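Local coordinates for TerD domain-containing protein (Streptomyces avermitilis, PDB 2QNG) that is of uncharacterised function but binds calcium ions and belongs to the CAPAB/TerDEXZ family of TerD-domain proteins, at residues D40-P43 against A48-L51; P67-H72 against S109-V114; F165-D168 against E172-F175. All coordinates share one frame; numbering follows the deposited sequence. Where two conformers were deposited one is given.

Contact 1 (D40-P43 against A48-L51). With CA (calcium ion), chain C.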
loop_
_atom_site.group_PDB
_atom_site.type_symbol
_atom_site.label_atom_id
_atom_site.label_comp_id
_atom_site.label_asym_id
_atom_site.label_seq_id
_atom_site.Cartn_x
_atom_site.Cartn_y
_atom_site.Cartn_z
ATOM N N ASP A 40 7.932 -12.795 -7.163
ATOM C CA ASP A 40 8.249 -13.683 -8.274
ATOM C C ASP A 40 6.963 -14.367 -8.743
ATOM O O ASP A 40 6.031 -14.561 -7.958
ATOM C CB ASP A 40 9.267 -14.728 -7.828
ATOM C CG ASP A 40 10.650 -14.139 -7.547
ATOM O OD1 ASP A 40 10.950 -13.007 -8.016
ATOM O OD2 ASP A 40 11.455 -14.813 -6.857
ATOM N N PRO A 41 6.883 -14.707 -10.035
ATOM C CA PRO A 41 5.637 -15.281 -10.551
ATOM C C PRO A 41 5.314 -16.669 -10.011
ATOM O O PRO A 41 6.213 -17.391 -9.563
ATOM C CB PRO A 41 5.869 -15.367 -12.071
ATOM C CG PRO A 41 7.247 -15.032 -12.311
ATOM C CD PRO A 41 7.889 -14.489 -11.083
ATOM N N SER A 42 4.033 -17.016 -10.099
ATOM C CA SER A 42 3.601 -18.386 -9.875
ATOM C C SER A 42 4.257 -19.300 -10.890
ATOM O O SER A 42 4.560 -18.867 -11.994
ATOM C CB SER A 42 2.107 -18.519 -10.150
ATOM O OG SER A 42 1.354 -17.753 -9.249
ATOM N N PRO A 43 4.372 -20.589 -10.563
ATOM C CA PRO A 43 4.839 -21.571 -11.557
ATOM C C PRO A 43 3.964 -21.553 -12.815
ATOM O O PRO A 43 2.756 -21.289 -12.722
ATOM C CB PRO A 43 4.664 -22.907 -10.834
ATOM C CG PRO A 43 4.711 -22.601 -9.381
ATOM C CD PRO A 43 4.126 -21.188 -9.236
ATOM N N ALA A 48 -1.997 -16.923 -11.763
ATOM C CA ALA A 48 -1.000 -15.859 -11.606
ATOM C C ALA A 48 -1.046 -15.254 -10.215
ATOM O O ALA A 48 -2.129 -15.109 -9.630
ATOM C CB ALA A 48 -1.250 -14.779 -12.609
ATOM N N THR A 49 0.117 -14.848 -9.711
ATOM C CA THR A 49 0.199 -14.124 -8.453
ATOM C C THR A 49 0.163 -12.627 -8.789
ATOM O O THR A 49 1.042 -12.139 -9.537
ATOM C CB THR A 49 1.510 -14.420 -7.726
ATOM O OG1 THR A 49 1.582 -15.810 -7.409
ATOM C CG2 THR A 49 1.610 -13.625 -6.457
ATOM N N ASP A 50 -0.811 -11.894 -8.233
ATOM C CA ASP A 50 -0.988 -10.478 -8.556
ATOM C C ASP A 50 -1.159 -9.735 -7.242
ATOM O O ASP A 50 -2.153 -9.929 -6.550
ATOM C CB ASP A 50 -2.246 -10.335 -9.434
ATOM C CG ASP A 50 -2.512 -8.897 -9.868
ATOM O OD1 ASP A 50 -1.669 -7.992 -9.576
ATOM O OD2 ASP A 50 -3.580 -8.674 -10.492
ATOM N N LEU A 51 -0.162 -8.934 -6.888
ATOM C CA LEU A 51 -0.235 -8.034 -5.753
ATOM C C LEU A 51 -0.558 -6.648 -6.271
ATOM O O LEU A 51 -0.068 -6.271 -7.351
ATOM C CB LEU A 51 1.097 -8.000 -4.964
ATOM C CG LEU A 51 1.365 -9.174 -3.990
ATOM C CD1 LEU A 51 1.260 -10.578 -4.627
ATOM C CD2 LEU A 51 2.715 -8.991 -3.309
HETATM CA CA CA C . -0.820 -5.844 -9.498
HETATM O O HOH W 1 4.244 -16.153 -6.501
HETATM O O HOH W 2 2.371 -15.011 -11.411
HETATM O O HOH W 3 -1.950 -4.714 -11.203
#
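Ser-42 and Thr-49 each turn their hydroxyl beside their own backbone N and anti to their own carbonyl carbon (chi1 -64° and -62°), and these matching torsions bring Ser-42 OG within 2.7 Å of Thr-49 OG1. Thr-49 OG1 can donate its proton to Ser-42 OG, although another acceptor lies close to that proton, so the bond is not settled. Ser-42 OG gives its own proton to Pro-47 O, tying the serine hydroxyl into the loop just ahead of Ala-48. Two waters complete the join: one accepts from Ser-42 N at 2.9 Å and from Thr-49 N, while the other donates to Asp-40 O at 2.8 Å and is hydrogen-bonded to Thr-49 OG1. With so few direct contacts, the segments bury just 127 Å² between them. Beyond the threonine, Asp-50 has CG anti to its backbone N (chi1 -178°) and binds the calcium ion through OD1 at 2.3 Å, and Leu-51 O binds it at the same distance. Water 3, Asp-52, Ser-88 and Glu-98 complete the coordination. The contact thus closes the loop between strands 33-40 and 51-59 on itself immediately before one of the calcium sites of this TerD domain.

Contact 2 (P67-H72 against S109-V114)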
loop_
_atom_site.group_PDB
_atom_site.type_symbol
_atom_site.label_atom_id
_atom_site.label_comp_id
_atom_site.label_asym_id
_atom_site.label_seq_id
_atom_site.Cartn_x
_atom_site.Cartn_y
_atom_site.Cartn_z
ATOM N N PRO A 67 -12.648 6.039 4.170
ATOM C CA PRO A 67 -11.674 6.681 3.284
ATOM C C PRO A 67 -12.302 7.823 2.490
ATOM O O PRO A 67 -13.440 7.673 2.023
ATOM C CB PRO A 67 -11.252 5.532 2.353
ATOM C CG PRO A 67 -11.467 4.304 3.192
ATOM C CD PRO A 67 -12.729 4.586 3.942
ATOM N N ALA A 68 -11.592 8.959 2.365
ATOM C CA ALA A 68 -12.051 10.013 1.480
ATOM C C ALA A 68 -11.980 9.544 0.035
ATOM O O ALA A 68 -12.908 9.762 -0.754
ATOM C CB ALA A 68 -11.264 11.307 1.691
ATOM N N TYR A 69 -10.875 8.864 -0.302
ATOM C CA TYR A 69 -10.741 8.192 -1.587
ATOM C C TYR A 69 -9.634 7.179 -1.470
ATOM O O TYR A 69 -8.836 7.204 -0.528
ATOM C CB TYR A 69 -10.483 9.168 -2.757
ATOM C CG TYR A 69 -9.234 10.013 -2.654
ATOM C CD1 TYR A 69 -7.976 9.498 -3.008
ATOM C CD2 TYR A 69 -9.304 11.324 -2.207
ATOM C CE1 TYR A 69 -6.826 10.288 -2.938
ATOM C CE2 TYR A 69 -8.149 12.111 -2.123
ATOM C CZ TYR A 69 -6.934 11.594 -2.493
ATOM O OH TYR A 69 -5.778 12.348 -2.439
ATOM N N VAL A 70 -9.642 6.261 -2.422
ATOM C CA VAL A 70 -8.569 5.289 -2.533
ATOM C C VAL A 70 -7.930 5.329 -3.918
ATOM O O VAL A 70 -8.587 5.686 -4.913
ATOM C CB VAL A 70 -9.050 3.842 -2.236
ATOM C CG1 VAL A 70 -9.673 3.742 -0.850
ATOM C CG2 VAL A 70 -10.016 3.367 -3.261
ATOM N N VAL A 71 -6.644 4.970 -3.950
ATOM C CA VAL A 71 -5.861 4.950 -5.195
ATOM C C VAL A 71 -5.281 3.559 -5.369
ATOM O O VAL A 71 -4.683 2.997 -4.443
ATOM C CB VAL A 71 -4.701 5.977 -5.170
ATOM C CG1 VAL A 71 -3.962 6.010 -6.520
ATOM C CG2 VAL A 71 -5.252 7.378 -4.846
ATOM N N HIS A 72 -5.496 3.014 -6.561
ATOM C CA HIS A 72 -4.930 1.728 -6.956
ATOM C C HIS A 72 -5.017 1.659 -8.476
ATOM O O HIS A 72 -5.397 2.649 -9.128
ATOM C CB HIS A 72 -5.645 0.548 -6.262
ATOM C CG HIS A 72 -7.138 0.537 -6.442
ATOM N ND1 HIS A 72 -7.752 0.344 -7.668
ATOM C CD2 HIS A 72 -8.138 0.709 -5.545
ATOM C CE1 HIS A 72 -9.065 0.386 -7.510
ATOM N NE2 HIS A 72 -9.324 0.597 -6.230
ATOM N N SER A 109 -4.846 20.328 3.286
ATOM C CA SER A 109 -4.836 20.163 4.737
ATOM C C SER A 109 -6.021 19.371 5.291
ATOM O O SER A 109 -5.920 18.805 6.386
ATOM C CB SER A 109 -4.776 21.522 5.441
ATOM O OG SER A 109 -5.995 22.213 5.265
ATOM N N ARG A 110 -7.137 19.345 4.556
ATOM C CA ARG A 110 -8.305 18.543 4.934
ATOM C C ARG A 110 -7.956 17.068 5.179
ATOM O O ARG A 110 -8.674 16.362 5.879
ATOM C CB ARG A 110 -9.403 18.653 3.867
ATOM C CG ARG A 110 -9.136 17.883 2.570
ATOM C CD ARG A 110 -10.326 17.938 1.610
ATOM N NE ARG A 110 -10.301 19.144 0.785
ATOM C CZ ARG A 110 -10.128 19.160 -0.534
ATOM N NH1 ARG A 110 -9.976 18.032 -1.212
ATOM N NH2 ARG A 110 -10.127 20.317 -1.183
ATOM N N TYR A 111 -6.868 16.603 4.555
ATOM C CA TYR A 111 -6.411 15.215 4.720
ATOM C C TYR A 111 -5.381 15.149 5.817
ATOM O O TYR A 111 -4.362 15.832 5.746
ATOM C CB TYR A 111 -5.827 14.664 3.411
ATOM C CG TYR A 111 -6.821 14.747 2.286
ATOM C CD1 TYR A 111 -7.964 13.943 2.290
ATOM C CD2 TYR A 111 -6.649 15.659 1.245
ATOM C CE1 TYR A 111 -8.907 14.028 1.272
ATOM C CE2 TYR A 111 -7.579 15.752 0.210
ATOM C CZ TYR A 111 -8.714 14.938 0.236
ATOM O OH TYR A 111 -9.648 15.042 -0.773
ATOM N N ALA A 112 -5.631 14.326 6.825
ATOM C CA ALA A 112 -4.755 14.257 7.968
ATOM C C ALA A 112 -4.033 12.937 8.110
ATOM O O ALA A 112 -3.103 12.823 8.911
ATOM C CB ALA A 112 -5.547 14.541 9.243
ATOM N N ARG A 113 -4.448 11.941 7.323
ATOM C CA ARG A 113 -3.870 10.616 7.459
ATOM C C ARG A 113 -3.949 9.883 6.139
ATOM O O ARG A 113 -4.902 10.047 5.385
ATOM C CB ARG A 113 -4.614 9.844 8.553
ATOM C CG ARG A 113 -4.142 8.414 8.797
ATOM C CD ARG A 113 -4.705 7.879 10.148
ATOM N NE ARG A 113 -4.361 6.476 10.382
ATOM C CZ ARG A 113 -5.169 5.452 10.112
ATOM N NH1 ARG A 113 -6.379 5.662 9.610
ATOM N NH2 ARG A 113 -4.762 4.214 10.377
ATOM N N VAL A 114 -2.892 9.123 5.856
ATOM C CA VAL A 114 -2.828 8.280 4.659
ATOM C C VAL A 114 -2.361 6.907 5.105
ATOM O O VAL A 114 -1.393 6.796 5.867
ATOM C CB VAL A 114 -1.816 8.847 3.626
ATOM C CG1 VAL A 114 -1.720 7.922 2.379
ATOM C CG2 VAL A 114 -2.240 10.228 3.206
#
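Tyr-69 and Tyr-111 meet as an offset edge-to-face (T-shaped) pair, the edge of Tyr-69 directed at the face of Tyr-111. Their planes lie at 79° and their centroids 5.6 Å apart, and the side chains cross at about a right angle. The touching atom on the first ring is CE2, placed 3.7 Å from Tyr-111 CZ; the phenol oxygen of Tyr-111 in turn lies near the plane of the Tyr-69 ring, at its edge. Tyr-69 reaches this position with CG between its backbone N and carbonyl carbon (chi1 60°). Its own hydroxyl makes a weak hydrogen bond to Asp-79.

Ala-68 approaches Tyr-111 differently: CB points at the ring edge, near its plane, and stands 3.6 Å from CE1. Within the second segment Arg-110 CG lies over the centre of one face of Tyr-111, 3.5 Å above the plane, so the phenol is bounded by an aliphatic chain, an aromatic edge and a methyl group. The direct join is small, with 111 Å² buried in all. With the phenol of Tyr-111 cut back to an alanine here, the Tyr-69 edge and the Ala-68 methyl would probably lose their shared aromatic partner and a gap would open beside them.

Strands 69-71 and 111-120 are not neighbours: strand 51-59 lies between them and bonds to both. The tyrosine pair therefore spans that strand, next to the classic beta bulge in which Ala-112 and Arg-113 both face Phe-58, within a five-stranded antiparallel sheet of the TerD domain.

Contact 3 (F165-D168 against E172-F175)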
loop_
_atom_site.group_PDB
_atom_site.type_symbol
_atom_site.label_atom_id
_atom_site.label_comp_id
_atom_site.label_asym_id
_atom_site.label_seq_id
_atom_site.Cartn_x
_atom_site.Cartn_y
_atom_site.Cartn_z
ATOM N N PHE A 165 0.804 7.432 7.547
ATOM C CA PHE A 165 1.380 8.786 7.648
ATOM C C PHE A 165 0.319 9.658 8.259
ATOM O O PHE A 165 -0.832 9.609 7.836
ATOM C CB PHE A 165 1.755 9.307 6.265
ATOM C CG PHE A 165 2.750 8.425 5.563
ATOM C CD1 PHE A 165 4.123 8.623 5.741
ATOM C CD2 PHE A 165 2.317 7.366 4.757
ATOM C CE1 PHE A 165 5.060 7.795 5.115
ATOM C CE2 PHE A 165 3.260 6.538 4.132
ATOM C CZ PHE A 165 4.613 6.746 4.332
ATOM N N VAL A 166 0.703 10.439 9.277
ATOM C CA VAL A 166 -0.230 11.311 9.996
ATOM C C VAL A 166 0.354 12.722 10.031
ATOM O O VAL A 166 1.557 12.874 10.282
ATOM C CB VAL A 166 -0.476 10.802 11.438
ATOM C CG1 VAL A 166 -1.459 11.701 12.182
ATOM C CG2 VAL A 166 -1.004 9.389 11.373
ATOM N N ARG A 167 -0.488 13.721 9.743
ATOM C CA ARG A 167 -0.047 15.115 9.713
ATOM C C ARG A 167 -0.587 15.831 10.936
ATOM O O ARG A 167 -1.791 15.764 11.219
ATOM C CB ARG A 167 -0.521 15.766 8.408
ATOM C CG ARG A 167 -0.632 17.263 8.383
ATOM C CD ARG A 167 -1.456 17.624 7.177
ATOM N NE ARG A 167 -0.635 17.951 6.019
ATOM C CZ ARG A 167 -1.077 17.966 4.763
ATOM N NH1 ARG A 167 -2.341 17.653 4.491
ATOM N NH2 ARG A 167 -0.251 18.291 3.777
ATOM N N ASP A 168 0.315 16.500 11.654
ATOM C CA ASP A 168 -0.027 17.227 12.881
ATOM C C ASP A 168 -0.361 18.680 12.572
ATOM O O ASP A 168 -0.330 19.103 11.411
ATOM C CB ASP A 168 1.130 17.132 13.885
ATOM C CG ASP A 168 2.470 17.555 13.293
ATOM O OD1 ASP A 168 2.516 18.579 12.578
ATOM O OD2 ASP A 168 3.490 16.861 13.539
ATOM N N GLU A 172 3.502 18.874 9.520
ATOM C CA GLU A 172 4.503 17.899 9.143
ATOM C C GLU A 172 3.933 16.493 9.176
ATOM O O GLU A 172 3.142 16.138 10.049
ATOM C CB GLU A 172 5.773 18.068 9.977
ATOM C CG GLU A 172 6.407 19.452 9.748
ATOM C CD GLU A 172 7.616 19.736 10.635
ATOM O OE1 GLU A 172 8.238 18.773 11.120
ATOM O OE2 GLU A 172 7.944 20.934 10.827
ATOM N N TRP A 173 4.302 15.721 8.154
ATOM C CA TRP A 173 3.884 14.320 8.092
ATOM C C TRP A 173 4.859 13.445 8.882
ATOM O O TRP A 173 6.085 13.551 8.695
ATOM C CB TRP A 173 3.842 13.825 6.641
ATOM C CG TRP A 173 2.716 14.388 5.840
ATOM C CD1 TRP A 173 2.765 15.456 4.977
ATOM C CD2 TRP A 173 1.365 13.908 5.804
ATOM N NE1 TRP A 173 1.529 15.656 4.409
ATOM C CE2 TRP A 173 0.650 14.735 4.910
ATOM C CE3 TRP A 173 0.683 12.873 6.461
ATOM C CZ2 TRP A 173 -0.706 14.549 4.645
ATOM C CZ3 TRP A 173 -0.659 12.681 6.192
ATOM C CH2 TRP A 173 -1.345 13.510 5.295
ATOM N N THR A 174 4.301 12.589 9.744
ATOM C CA THR A 174 5.052 11.565 10.471
ATOM C C THR A 174 4.711 10.185 9.911
ATOM O O THR A 174 3.533 9.883 9.677
ATOM C CB THR A 174 4.714 11.589 12.008
ATOM O OG1 THR A 174 5.139 12.845 12.560
ATOM C CG2 THR A 174 5.401 10.420 12.802
ATOM N N PHE A 175 5.738 9.363 9.708
ATOM C CA PHE A 175 5.574 7.969 9.311
ATOM C C PHE A 175 5.516 7.083 10.552
ATOM O O PHE A 175 6.367 7.184 11.443
ATOM C CB PHE A 175 6.735 7.551 8.396
ATOM C CG PHE A 175 6.792 6.086 8.098
ATOM C CD1 PHE A 175 5.700 5.411 7.571
ATOM C CD2 PHE A 175 7.971 5.376 8.321
ATOM C CE1 PHE A 175 5.781 4.035 7.278
ATOM C CE2 PHE A 175 8.065 4.006 8.028
ATOM C CZ PHE A 175 6.970 3.333 7.497
#
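Glu-172 and Asp-168 meet at the turn end of a beta hairpin, whose strands 159-167 and 173-182 run antiparallel, the axes of the short segments at 152°. Asp-168 N donates to Glu-172 O, while Glu-172 N reaches Asp-168 OD1 at 3.2 Å from above the carboxylate plane. Ser-170 OG is a further partner of both Asp-168 OD1 and Glu-172 N.

Trp-173 forms a non-hydrogen-bonded pair with Arg-167. Arg-167 CB sits over the face of the six-membered ring, 3.6 Å from its centroid and 6° off the normal, a CH-pi contact. A bend at chi3 brings the guanidinium alongside the CZ2-NE1 side of the indole, planes 43° apart, Trp-173 CZ2 lying above the centre of one guanidinium face. Backbone oxygens hold that charged end: NH2 bonds to Leu-107 O and NH1 to Tyr-111 O. At the indole edge, near its plane, stands Phe-165 O, 3.5 Å from Trp-173 CZ3; Phe-165 CB meets Trp-173 CE3 at 3.7 Å.

Thr-174 forms the hydrogen-bonded pair with Val-166. Its N donates to Val-166 O at 2.8 Å and its O accepts from Val-166 N at 2.9 Å. Both side chains leave the sheet on the face away from Trp-173, and Thr-174 OG1 bonds to Lys-28 N.

At Phe-175 the ring runs near parallel to that of Phe-165 but is slid aside with little overlap, bringing Phe-165 CE1 within 3.5 Å of Phe-175 CD1.

Overall arrangement
Contacts 2 and 3 share one five-stranded antiparallel sheet, their centres 13 Å apart. Strands 111-120 and 159-167 are neighbours in it, and probable hydrogen bonds join them where Val-114 O meets Phe-165 N at 2.8 Å and Ala-112 O meets Arg-167 N at 2.9 Å. Contact 1 lies on the opposite side of the chain's centre: its centre is 29 Å from that of contact 2 and 34 Å from that of contact 3, and the nearest atoms are about 9 Å and 17 Å away. It alone supplies calcium ligands, whereas contacts 2 and 3 lie away from the annotated metal sites. Strand 51-59, which begins at the calcium-binding end, runs on to separate the strands of contact 2.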